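Local atomic coordinates of putative glucoamylase (Bacteroides caccae ATCC 43185, PDB entry 4QT9), a protein that is a putative glucoamylase with an alpha/alpha toroid fold, and so probably hydrolyses glycosidic bonds in a carbohydrate substrate. Residues 231-236 with 278-283. Residues are numbered along the deposited sequence; the frame is centred on the assembly and turned at random.
Sequences GWAQNG and DEYCPS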
ATOM      1  N   GLY A 231       9.405  -2.217 -20.283  1.00 26.67           N
ATOM      2  CA  GLY A 231       9.645  -2.841 -18.977  1.00 24.83           C
ATOM      3  C   GLY A 231       8.421  -3.302 -18.224  1.00 29.19           C
ATOM      4  O   GLY A 231       8.271  -4.506 -17.964  1.00 27.23           O
ATOM      5  N   TRP A 232       7.546  -2.366 -17.824  1.00 25.05           N
ATOM      6  CA  TRP A 232       6.339  -2.784 -17.099  1.00 22.45           C
ATOM      7  C   TRP A 232       5.374  -3.641 -17.959  1.00 26.53           C
ATOM      8  O   TRP A 232       4.917  -4.704 -17.516  1.00 25.07           O
ATOM      9  CB  TRP A 232       5.573  -1.579 -16.554  1.00 20.44           C
ATOM     10  CG  TRP A 232       4.239  -1.923 -15.937  1.00 21.15           C
ATOM     11  CD1 TRP A 232       3.009  -1.758 -16.500  1.00 24.43           C
ATOM     12  CD2 TRP A 232       4.010  -2.468 -14.623  1.00 20.37           C
ATOM     13  NE1 TRP A 232       2.023  -2.095 -15.598  1.00 24.14           N
ATOM     14  CE2 TRP A 232       2.612  -2.575 -14.451  1.00 24.86           C
ATOM     15  CE3 TRP A 232       4.855  -2.917 -13.584  1.00 21.29           C
ATOM     16  CZ2 TRP A 232       2.034  -3.102 -13.272  1.00 23.24           C
ATOM     17  CZ3 TRP A 232       4.284  -3.441 -12.424  1.00 21.94           C
ATOM     18  CH2 TRP A 232       2.891  -3.494 -12.260  1.00 22.24           C
ATOM     19  N   ALA A 233       5.025  -3.142 -19.150  1.00 24.23           N
ATOM     20  CA  ALA A 233       4.055  -3.772 -20.031  1.00 24.16           C
ATOM     21  C   ALA A 233       4.651  -4.842 -20.956  1.00 27.79           C
ATOM     22  O   ALA A 233       3.892  -5.624 -21.533  1.00 24.59           O
ATOM     23  CB  ALA A 233       3.374  -2.715 -20.863  1.00 25.24           C
ATOM     24  N   GLN A 234       5.995  -4.883 -21.082  1.00 26.80           N
ATOM     25  CA  GLN A 234       6.728  -5.782 -21.990  1.00 28.66           C
ATOM     26  C   GLN A 234       6.041  -5.830 -23.385  1.00 32.50           C
ATOM     27  O   GLN A 234       5.711  -6.906 -23.902  1.00 32.15           O
ATOM     28  CB  GLN A 234       6.908  -7.182 -21.387  1.00 29.46           C
ATOM     29  CG  GLN A 234       7.884  -7.184 -20.228  1.00 33.65           C
ATOM     30  CD  GLN A 234       8.102  -8.590 -19.741  1.00 37.52           C
ATOM     31  OE1 GLN A 234       7.198  -9.222 -19.220  1.00 30.21           O
ATOM     32  NE2 GLN A 234       9.290  -9.138 -19.958  1.00 29.57           N
ATOM     33  N   ASN A 235       5.751  -4.622 -23.918  1.00 29.29           N
ATOM     34  CA  ASN A 235       5.167  -4.318 -25.227  1.00 30.15           C
ATOM     35  C   ASN A 235       3.830  -5.031 -25.473  1.00 34.27           C
ATOM     36  O   ASN A 235       3.564  -5.470 -26.599  1.00 34.71           O
ATOM     37  CB  ASN A 235       6.178  -4.638 -26.343  1.00 33.81           C
ATOM     38  CG  ASN A 235       7.477  -3.891 -26.132  1.00 44.15           C
ATOM     39  OD1 ASN A 235       7.530  -2.662 -26.237  1.00 30.86           O
ATOM     40  ND2 ASN A 235       8.512  -4.598 -25.691  1.00 30.83           N
ATOM     41  N   GLY A 236       2.981  -5.074 -24.447  1.00 28.22           N
ATOM     42  CA  GLY A 236       1.684  -5.727 -24.580  1.00 28.07           C
ATOM     43  C   GLY A 236       1.579  -7.129 -24.013  1.00 31.77           C
ATOM     44  O   GLY A 236       0.467  -7.634 -23.890  1.00 30.79           O
ATOM     45  N   ASP A 278      -5.769   2.889 -20.012  1.00 30.32           N
ATOM     46  CA  ASP A 278      -4.589   3.109 -20.822  1.00 30.68           C
ATOM     47  C   ASP A 278      -4.579   2.027 -21.917  1.00 36.32           C
ATOM     48  O   ASP A 278      -5.550   1.250 -22.048  1.00 34.78           O
ATOM     49  CB  ASP A 278      -3.293   3.210 -19.948  1.00 32.32           C
ATOM     50  CG  ASP A 278      -2.503   1.943 -19.685  1.00 39.66           C
ATOM     51  OD1 ASP A 278      -3.133   0.870 -19.476  1.00 37.32           O
ATOM     52  OD2 ASP A 278      -1.259   2.030 -19.624  1.00 42.45           O
ATOM     53  N   GLU A 279      -3.520   2.012 -22.735  1.00 35.65           N
ATOM     54  CA  GLU A 279      -3.301   1.066 -23.846  1.00 36.96           C
ATOM     55  C   GLU A 279      -3.513  -0.409 -23.428  1.00 38.60           C
ATOM     56  O   GLU A 279      -4.045  -1.201 -24.212  1.00 40.61           O
ATOM     57  CB  GLU A 279      -1.854   1.269 -24.346  1.00 39.17           C
ATOM     58  CG  GLU A 279      -1.409   0.376 -25.497  1.00 55.78           C
ATOM     59  CD  GLU A 279      -0.053   0.711 -26.102  1.00 77.77           C
ATOM     60  OE1 GLU A 279       0.422   1.857 -25.918  1.00 61.49           O
ATOM     61  OE2 GLU A 279       0.519  -0.167 -26.790  1.00 72.13           O
ATOM     62  N   TYR A 280      -3.162  -0.758 -22.176  1.00 30.78           N
ATOM     63  CA  TYR A 280      -3.206  -2.139 -21.721  1.00 29.31           C
ATOM     64  C   TYR A 280      -4.440  -2.552 -20.906  1.00 34.79           C
ATOM     65  O   TYR A 280      -4.595  -3.745 -20.631  1.00 35.61           O
ATOM     66  CB  TYR A 280      -1.931  -2.434 -20.933  1.00 28.11           C
ATOM     67  CG  TYR A 280      -0.715  -2.003 -21.718  1.00 28.63           C
ATOM     68  CD1 TYR A 280      -0.345  -2.667 -22.886  1.00 31.56           C
ATOM     69  CD2 TYR A 280       0.006  -0.865 -21.356  1.00 28.01           C
ATOM     70  CE1 TYR A 280       0.756  -2.252 -23.636  1.00 32.85           C
ATOM     71  CE2 TYR A 280       1.089  -0.424 -22.114  1.00 28.96           C
ATOM     72  CZ  TYR A 280       1.468  -1.129 -23.244  1.00 34.34           C
ATOM     73  OH  TYR A 280       2.565  -0.734 -23.961  1.00 29.87           O
ATOM     74  N   CYS A 281      -5.312  -1.614 -20.535  1.00 30.93           N
ATOM     75  CA  CYS A 281      -6.499  -1.946 -19.746  1.00 29.95           C
ATOM     76  C   CYS A 281      -7.611  -0.924 -20.012  1.00 32.23           C
ATOM     77  O   CYS A 281      -7.406   0.259 -19.721  1.00 30.05           O
ATOM     78  CB  CYS A 281      -6.158  -2.030 -18.261  1.00 29.38           C
ATOM     79  SG  CYS A 281      -7.505  -2.657 -17.225  1.00 33.46           S
ATOM     80  N   PRO A 282      -8.783  -1.349 -20.558  1.00 30.59           N
ATOM     81  CA  PRO A 282      -9.869  -0.385 -20.830  1.00 31.32           C
ATOM     82  C   PRO A 282     -10.488   0.229 -19.558  1.00 35.18           C
ATOM     83  O   PRO A 282     -11.152   1.271 -19.659  1.00 36.05           O
ATOM     84  CB  PRO A 282     -10.895  -1.215 -21.605  1.00 33.80           C
ATOM     85  CG  PRO A 282     -10.659  -2.608 -21.157  1.00 37.26           C
ATOM     86  CD  PRO A 282      -9.180  -2.719 -20.960  1.00 32.43           C
ATOM     87  N   SER A 283     -10.252  -0.395 -18.369  1.00 29.61           N
ATOM     88  CA  SER A 283     -10.729   0.077 -17.059  1.00 28.49           C
ATOM     89  C   SER A 283      -9.993  -0.620 -15.913  1.00 30.33           C
ATOM     90  O   SER A 283     -10.270  -1.793 -15.623  1.00 28.05           O
ATOM     91  CB  SER A 283     -12.240  -0.152 -16.903  1.00 32.30           C
ATOM     92  OG  SER A 283     -12.689   0.219 -15.603  1.00 34.87           O
TER
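Ala233 sets its methyl over one face of the Tyr280 ring, a CH-pi contact with CB 3.6 Å from the ring centroid and 20° off the ring normal. The methyl lies toward the hydroxyl end of the ring, where Ala233 CB comes within 3.4 Å of Tyr280 CZ. The torsion about CA and CB of Tyr280, with CG anti to the carbonyl carbon (chi1 -50°), carries the ring to Ala233 at the end of helix 225-232. Glu279 CG lies above the opposite face, 3.8 Å from the ring plane, so aliphatic carbons lie over both faces, each offset toward the rim. Backbone packing adds a second patch: Gly236 N meets Tyr280 CE1 obliquely at 3.7 Å, where the chain has left helical geometry beyond Ala233.

Hydrogen bonds hold the tyrosine from both ends. Its hydroxyl bonds with His229 ND1 on helix 225-232. At its base, Tyr280 N donates to Asp278 OD1 (3.2 Å, 146°), closing an Asx turn within the type I turn 278-281; the N-H comes from above the carboxylate plane. The same carboxylate reaches Tyr228 through OD2 and Tyr284 through OD1, bridging helix 225-232 and helix 284-301.

An alanine in place of Tyr280 removes the ring and is likely to leave the Ala233 methyl without its aromatic partner and His229 ND1 without its hydroxyl mate. Between the two segments the contact is thus apolar and dispersive, while the polar ties that join the 278-281 turn to the end of helix 225-232 run through His229 and Tyr228.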